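Side-chain contacts in Rab5 protein, putative (Plasmodium falciparum, PDB 3CLV), which is a putative Rab5 of the Ras family, with a P-loop nucleotide-binding fold, and is seen here with guanosine-5'-diphosphate bound: residues V164-V169 and F180-A185; R134-V139 and Q170-D175. All blocks are in the same frame, centred on the assembly; numbering follows the deposited sequence.

Contact 1: V164-V169 and F180-A185; sequences VDILEV and FIQTSA. With GDP (guanosine-5'-diphosphate), chain D.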
loop_
_atom_site.group_PDB
_atom_site.type_symbol
_atom_site.label_atom_id
_atom_site.label_comp_id
_atom_site.label_asym_id
_atom_site.label_seq_id
_atom_site.Cartn_x
_atom_site.Cartn_y
_atom_site.Cartn_z
ATOM N N VAL A 164 -31.148 1.193 11.543
ATOM C CA VAL A 164 -30.424 2.279 12.198
ATOM C C VAL A 164 -31.276 3.542 12.230
ATOM O O VAL A 164 -32.259 3.648 11.507
ATOM C CB VAL A 164 -29.052 2.560 11.508
ATOM C CG1 VAL A 164 -28.176 1.296 11.515
ATOM C CG2 VAL A 164 -29.246 3.098 10.091
ATOM N N ASP A 165 -30.896 4.475 13.098
ATOM C CA ASP A 165 -31.471 5.808 13.125
ATOM C C ASP A 165 -30.479 6.748 12.426
ATOM O O ASP A 165 -29.370 6.982 12.938
ATOM C CB ASP A 165 -31.714 6.240 14.578
ATOM C CG ASP A 165 -32.508 7.531 14.687
ATOM O OD1 ASP A 165 -32.158 8.536 14.026
ATOM O OD2 ASP A 165 -33.498 7.544 15.455
ATOM N N ILE A 166 -30.864 7.254 11.252
ATOM C CA ILE A 166 -29.975 8.115 10.458
ATOM C C ILE A 166 -29.474 9.338 11.222
ATOM O O ILE A 166 -28.293 9.661 11.153
ATOM C CB ILE A 166 -30.617 8.557 9.120
ATOM C CG1 ILE A 166 -30.637 7.390 8.126
ATOM C CG2 ILE A 166 -29.871 9.748 8.517
ATOM C CD1 ILE A 166 -29.259 6.729 7.881
ATOM N N LEU A 167 -30.373 9.997 11.960
ATOM C CA LEU A 167 -30.012 11.153 12.770
ATOM C C LEU A 167 -28.937 10.822 13.793
ATOM O O LEU A 167 -28.016 11.622 14.004
ATOM C CB LEU A 167 -31.241 11.744 13.475
ATOM C CG LEU A 167 -32.021 12.894 12.834
ATOM C CD1 LEU A 167 -31.988 12.851 11.309
ATOM C CD2 LEU A 167 -33.470 12.903 13.363
ATOM N N GLU A 168 -29.057 9.658 14.438
ATOM C CA GLU A 168 -28.007 9.210 15.346
ATOM C C GLU A 168 -26.688 9.034 14.577
ATOM O O GLU A 168 -25.610 9.383 15.079
ATOM C CB GLU A 168 -28.407 7.915 16.070
ATOM C CG GLU A 168 -27.406 7.453 17.133
ATOM C CD GLU A 168 -26.209 6.716 16.550
ATOM O OE1 GLU A 168 -26.394 5.942 15.573
ATOM O OE2 GLU A 168 -25.086 6.914 17.076
ATOM N N VAL A 169 -26.791 8.463 13.373
ATOM C CA VAL A 169 -25.616 8.212 12.528
ATOM C C VAL A 169 -24.956 9.524 12.090
ATOM O O VAL A 169 -23.745 9.676 12.222
ATOM C CB VAL A 169 -25.939 7.331 11.298
ATOM C CG1 VAL A 169 -24.666 7.059 10.498
ATOM C CG2 VAL A 169 -26.562 6.009 11.739
ATOM N N PHE A 180 -20.110 12.283 5.744
ATOM C CA PHE A 180 -21.213 11.314 5.769
ATOM C C PHE A 180 -22.048 11.395 4.484
ATOM O O PHE A 180 -22.330 12.478 3.980
ATOM C CB PHE A 180 -22.077 11.499 7.031
ATOM C CG PHE A 180 -23.316 10.633 7.060
ATOM C CD1 PHE A 180 -23.235 9.292 7.445
ATOM C CD2 PHE A 180 -24.558 11.157 6.709
ATOM C CE1 PHE A 180 -24.379 8.478 7.463
ATOM C CE2 PHE A 180 -25.717 10.348 6.721
ATOM C CZ PHE A 180 -25.629 9.012 7.110
ATOM N N ILE A 181 -22.443 10.237 3.947
ATOM C CA ILE A 181 -23.297 10.209 2.771
ATOM C C ILE A 181 -24.203 8.958 2.806
ATOM O O ILE A 181 -23.830 7.920 3.352
ATOM C CB ILE A 181 -22.459 10.344 1.461
ATOM C CG1 ILE A 181 -23.362 10.575 0.235
ATOM C CG2 ILE A 181 -21.475 9.143 1.296
ATOM C CD1 ILE A 181 -22.667 11.260 -0.906
ATOM N N GLN A 182 -25.415 9.093 2.282
ATOM C CA GLN A 182 -26.347 7.975 2.174
ATOM C C GLN A 182 -26.391 7.566 0.716
ATOM O O GLN A 182 -26.547 8.417 -0.158
ATOM C CB GLN A 182 -27.742 8.395 2.625
ATOM C CG GLN A 182 -27.875 8.629 4.118
ATOM C CD GLN A 182 -29.300 8.968 4.485
ATOM O OE1 GLN A 182 -30.182 8.119 4.380
ATOM N NE2 GLN A 182 -29.540 10.213 4.893
ATOM N N THR A 183 -26.231 6.266 0.459
ATOM C CA THR A 183 -26.096 5.778 -0.916
ATOM C C THR A 183 -26.955 4.543 -1.228
ATOM O O THR A 183 -27.400 3.819 -0.327
ATOM C CB THR A 183 -24.604 5.431 -1.275
ATOM O OG1 THR A 183 -24.160 4.340 -0.464
ATOM C CG2 THR A 183 -23.676 6.630 -1.087
ATOM N N SER A 184 -27.179 4.330 -2.523
ATOM C CA SER A 184 -27.661 3.053 -3.028
ATOM C C SER A 184 -26.830 2.656 -4.243
ATOM O O SER A 184 -26.824 3.346 -5.269
ATOM C CB SER A 184 -29.172 3.085 -3.342
ATOM O OG SER A 184 -29.618 1.818 -3.854
ATOM N N ALA A 185 -26.085 1.555 -4.115
ATOM C CA ALA A 185 -25.431 0.936 -5.280
ATOM C C ALA A 185 -26.479 0.430 -6.265
ATOM O O ALA A 185 -26.260 0.446 -7.470
ATOM C CB ALA A 185 -24.522 -0.217 -4.844
HETATM P PB GDP D . -19.489 -6.515 -0.006
HETATM O O1B GDP D . -18.506 -6.329 -1.116
HETATM O O2B GDP D . -19.285 -7.849 0.677
HETATM O O3B GDP D . -19.415 -5.426 1.034
HETATM O O3A GDP D . -21.010 -6.454 -0.565
HETATM P PA GDP D . -21.491 -6.842 -2.067
HETATM O O1A GDP D . -21.020 -8.242 -2.428
HETATM O O2A GDP D . -21.171 -5.792 -3.085
HETATM O "O5'" GDP D . -23.085 -6.895 -1.860
HETATM C "C5'" GDP D . -23.710 -7.831 -0.974
HETATM C "C4'" GDP D . -25.174 -7.985 -1.403
HETATM O "O4'" GDP D . -25.888 -6.767 -1.180
HETATM C "C3'" GDP D . -25.384 -8.332 -2.875
HETATM O "O3'" GDP D . -26.514 -9.213 -2.895
HETATM C "C2'" GDP D . -25.767 -7.007 -3.539
HETATM O "O2'" GDP D . -26.603 -7.144 -4.697
HETATM C "C1'" GDP D . -26.511 -6.330 -2.398
HETATM N N9 GDP D . -26.381 -4.870 -2.442
HETATM C C8 GDP D . -25.228 -4.170 -2.509
HETATM N N7 GDP D . -25.488 -2.848 -2.523
HETATM C C5 GDP D . -26.830 -2.700 -2.448
HETATM C C6 GDP D . -27.781 -1.564 -2.411
HETATM O O6 GDP D . -27.352 -0.386 -2.449
HETATM N N1 GDP D . -29.109 -1.849 -2.326
HETATM C C2 GDP D . -29.595 -3.116 -2.268
HETATM N N2 GDP D . -30.937 -3.300 -2.175
HETATM N N3 GDP D . -28.779 -4.216 -2.317
HETATM C C4 GDP D . -27.417 -4.051 -2.394
#

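Contact 2: R134-V139 and Q170-D175; sequences RAKTWV and QKYAQD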
loop_
_atom_site.group_PDB
_atom_site.type_symbol
_atom_site.label_atom_id
_atom_site.label_comp_id
_atom_site.label_asym_id
_atom_site.label_seq_id
_atom_site.Cartn_x
_atom_site.Cartn_y
_atom_site.Cartn_z
ATOM N N ARG A 134 -19.764 -2.339 13.734
ATOM C CA ARG A 134 -18.418 -2.619 13.213
ATOM C C ARG A 134 -17.757 -1.401 12.558
ATOM O O ARG A 134 -16.562 -1.164 12.736
ATOM C CB ARG A 134 -18.448 -3.803 12.235
ATOM C CG ARG A 134 -18.450 -5.180 12.930
ATOM C CD ARG A 134 -17.028 -5.770 13.020
ATOM N NE ARG A 134 -16.011 -4.753 13.301
ATOM C CZ ARG A 134 -14.696 -4.969 13.355
ATOM N NH1 ARG A 134 -14.198 -6.184 13.156
ATOM N NH2 ARG A 134 -13.873 -3.954 13.607
ATOM N N ALA A 135 -18.527 -0.646 11.785
ATOM C CA ALA A 135 -18.028 0.576 11.165
ATOM C C ALA A 135 -17.493 1.558 12.210
ATOM O O ALA A 135 -16.450 2.166 11.995
ATOM C CB ALA A 135 -19.108 1.238 10.315
ATOM N N LYS A 136 -18.201 1.698 13.337
ATOM C CA LYS A 136 -17.764 2.597 14.420
ATOM C C LYS A 136 -16.416 2.174 15.001
ATOM O O LYS A 136 -15.546 3.022 15.232
ATOM C CB LYS A 136 -18.813 2.675 15.529
ATOM C CG LYS A 136 -20.044 3.474 15.130
ATOM C CD LYS A 136 -20.904 3.811 16.335
ATOM C CE LYS A 136 -22.197 4.467 15.908
ATOM N NZ LYS A 136 -23.103 4.637 17.096
ATOM N N THR A 137 -16.264 0.867 15.240
ATOM C CA THR A 137 -14.991 0.272 15.702
ATOM C C THR A 137 -13.867 0.594 14.711
ATOM O O THR A 137 -12.758 0.971 15.112
ATOM C CB THR A 137 -15.109 -1.272 15.905
ATOM O OG1 THR A 137 -16.138 -1.563 16.862
ATOM C CG2 THR A 137 -13.797 -1.872 16.389
ATOM N N TRP A 138 -14.161 0.488 13.418
ATOM C CA TRP A 138 -13.141 0.793 12.412
ATOM C C TRP A 138 -12.758 2.268 12.362
ATOM O O TRP A 138 -11.575 2.594 12.193
ATOM C CB TRP A 138 -13.543 0.306 11.017
ATOM C CG TRP A 138 -13.318 -1.165 10.837
ATOM C CD1 TRP A 138 -12.184 -1.880 11.155
ATOM C CD2 TRP A 138 -14.237 -2.096 10.277
ATOM N NE1 TRP A 138 -12.363 -3.211 10.845
ATOM C CE2 TRP A 138 -13.614 -3.373 10.307
ATOM C CE3 TRP A 138 -15.542 -1.982 9.769
ATOM C CZ2 TRP A 138 -14.248 -4.536 9.824
ATOM C CZ3 TRP A 138 -16.176 -3.131 9.296
ATOM C CH2 TRP A 138 -15.524 -4.398 9.329
ATOM N N VAL A 139 -13.749 3.143 12.504
ATOM C CA VAL A 139 -13.497 4.587 12.541
ATOM C C VAL A 139 -12.543 4.942 13.692
ATOM O O VAL A 139 -11.580 5.688 13.497
ATOM C CB VAL A 139 -14.807 5.399 12.638
ATOM C CG1 VAL A 139 -14.536 6.861 13.040
ATOM C CG2 VAL A 139 -15.628 5.315 11.312
ATOM N N GLN A 170 -25.759 10.456 11.584
ATOM C CA GLN A 170 -25.297 11.827 11.289
ATOM C C GLN A 170 -24.683 12.520 12.498
ATOM O O GLN A 170 -23.644 13.167 12.379
ATOM C CB GLN A 170 -26.442 12.674 10.753
ATOM C CG GLN A 170 -26.869 12.321 9.343
ATOM C CD GLN A 170 -28.014 13.186 8.863
ATOM O OE1 GLN A 170 -29.063 13.261 9.514
ATOM N NE2 GLN A 170 -27.824 13.851 7.723
ATOM N N LYS A 171 -25.304 12.373 13.670
ATOM C CA LYS A 171 -24.719 12.941 14.890
ATOM C C LYS A 171 -23.371 12.307 15.188
ATOM O O LYS A 171 -22.402 13.022 15.505
ATOM C CB LYS A 171 -25.657 12.802 16.093
ATOM C CG LYS A 171 -25.168 13.577 17.340
ATOM N N TYR A 172 -23.314 10.971 15.057
ATOM C CA TYR A 172 -22.087 10.213 15.253
ATOM C C TYR A 172 -20.965 10.763 14.368
ATOM O O TYR A 172 -19.848 10.957 14.847
ATOM C CB TYR A 172 -22.284 8.694 15.013
ATOM C CG TYR A 172 -20.967 7.941 15.006
ATOM C CD1 TYR A 172 -20.322 7.626 16.201
ATOM C CD2 TYR A 172 -20.338 7.589 13.801
ATOM C CE1 TYR A 172 -19.101 6.967 16.209
ATOM C CE2 TYR A 172 -19.093 6.905 13.802
ATOM C CZ TYR A 172 -18.486 6.612 15.004
ATOM O OH TYR A 172 -17.269 5.961 15.056
ATOM N N ALA A 173 -21.275 10.993 13.091
ATOM C CA ALA A 173 -20.271 11.448 12.123
ATOM C C ALA A 173 -19.753 12.853 12.451
ATOM O O ALA A 173 -18.556 13.117 12.338
ATOM C CB ALA A 173 -20.802 11.370 10.702
ATOM N N GLN A 174 -20.661 13.733 12.874
ATOM C CA GLN A 174 -20.300 15.081 13.343
ATOM C C GLN A 174 -19.378 15.031 14.562
ATOM O O GLN A 174 -18.353 15.719 14.620
ATOM C CB GLN A 174 -21.564 15.860 13.703
ATOM C CG GLN A 174 -22.491 16.128 12.521
ATOM C CD GLN A 174 -23.805 16.784 12.932
ATOM O OE1 GLN A 174 -24.808 16.672 12.229
ATOM N NE2 GLN A 174 -23.799 17.473 14.069
ATOM N N ASP A 175 -19.730 14.181 15.521
ATOM C CA ASP A 175 -18.976 14.057 16.748
ATOM C C ASP A 175 -17.579 13.556 16.479
ATOM O O ASP A 175 -16.635 13.872 17.217
ATOM C CB ASP A 175 -19.691 13.106 17.707
ATOM C CG ASP A 175 -20.899 13.742 18.373
ATOM O OD1 ASP A 175 -21.338 14.835 17.945
ATOM O OD2 ASP A 175 -21.416 13.122 19.326
#

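Contact 1: V164-V169 and F180-A185
Helix 166-175 begins in 164-169 and lies over the edge strand 179-183, with the CA atoms of Val169 and Phe180 8.6 Å apart and those of Ile166 and Gln182 9.0 Å apart. This is the helix-on-sheet layer of the Ras-like P-loop fold. No hydrogen bond links the two segments, so they meet by side-chain packing. The Val169 side chain runs roughly perpendicular to that of Phe180, and its CG1 reaches Phe180 CE1 obliquely at 3.4 Å. CG1 is anti to the backbone N of Val169 (chi1 -178°), which aims this methyl at the ring. Ile166 CD1 lies near the plane of the same ring, at its edge, 4.4 Å from Phe180 CZ. Ile166 also takes the amide end of Gln182. Its CG2 sits 3.7 Å from Gln182 NE2, while CG1 and CD1 lie toward Gln182 OE1, CG1 at 3.8 Å. Asp165 is the N-cap of the helix; its OD1 accepts a weak hydrogen bond from Glu168 N. Beyond the strand, Ser184 and Ala185 enter the nucleotide pocket. Thr183 OG1 and Ala185 N are both hydrogen-bonded to Asn155 OD1, and Ser184 OG to Asp158 OD2. Ala185 N also gives a weak, bent hydrogen bond of 2.9 Å to O6 of the guanine of GDP, with an angle of 122° at the hydrogen.

Contact 2: R134-V139 and Q170-D175
Two helices of the same layer, 129-145 and 166-175, lie side by side with the CA atoms of Lys136 and Tyr172 8.8 Å apart. Both cover one face of the central sheet of the Ras-like fold. Tyr172 fills most of the interface, its ring reaching across from 170-175 to the other helix. The tyrosine CG is anti to the backbone N (chi1 171°), which sends the ring out toward 134-139. Lys136 runs over one face of this ring in the reverse direction. Its CG makes a CH-pi contact 3.8 Å from the ring centroid, 23° off the normal. The lysine chain is extended beyond CG. Its CD follows at 3.6 Å from Tyr172 CE1, and CE at 3.7 Å from Tyr172 CD1. The aliphatic part thus lies along the ring while the charged end goes on to Glu168, where NZ forms a salt bridge. That bridge would hold the lysine chain down on the aromatic face. Leu152 of strand 149-155 touches both Ala135 and Tyr172, and the loop residue Leu178 touches both Val139 and Tyr172. The phenol oxygen ends against helix 129-145. Val139 meets it head-on from that helix, and both its CB and its CG1 lie 3.5 Å from Tyr172 OH.

In the fold
After the P-loop half of the fold and strand 119-125, the chain reaches 134-139 on helix 129-145, then strand 149-155, and then 164-169. That segment begins helix 166-175, and 170-175 completes it before the chain turns into strand 179-183. Contact 2 closes a loop with 30 residues between its segments. Contact 1 closes a shorter one of 10. The two loops cross, because their segments alternate along the chain. Helix 166-175 serves both, touching the strand and helix 129-145 along its length. The contacts also touch directly, through Phe180 packing on Gln170 and Ala173. Together they join helices 129-145 and 166-175 to each other and to strand 179-183, whose C-terminal continuation reaches GDP.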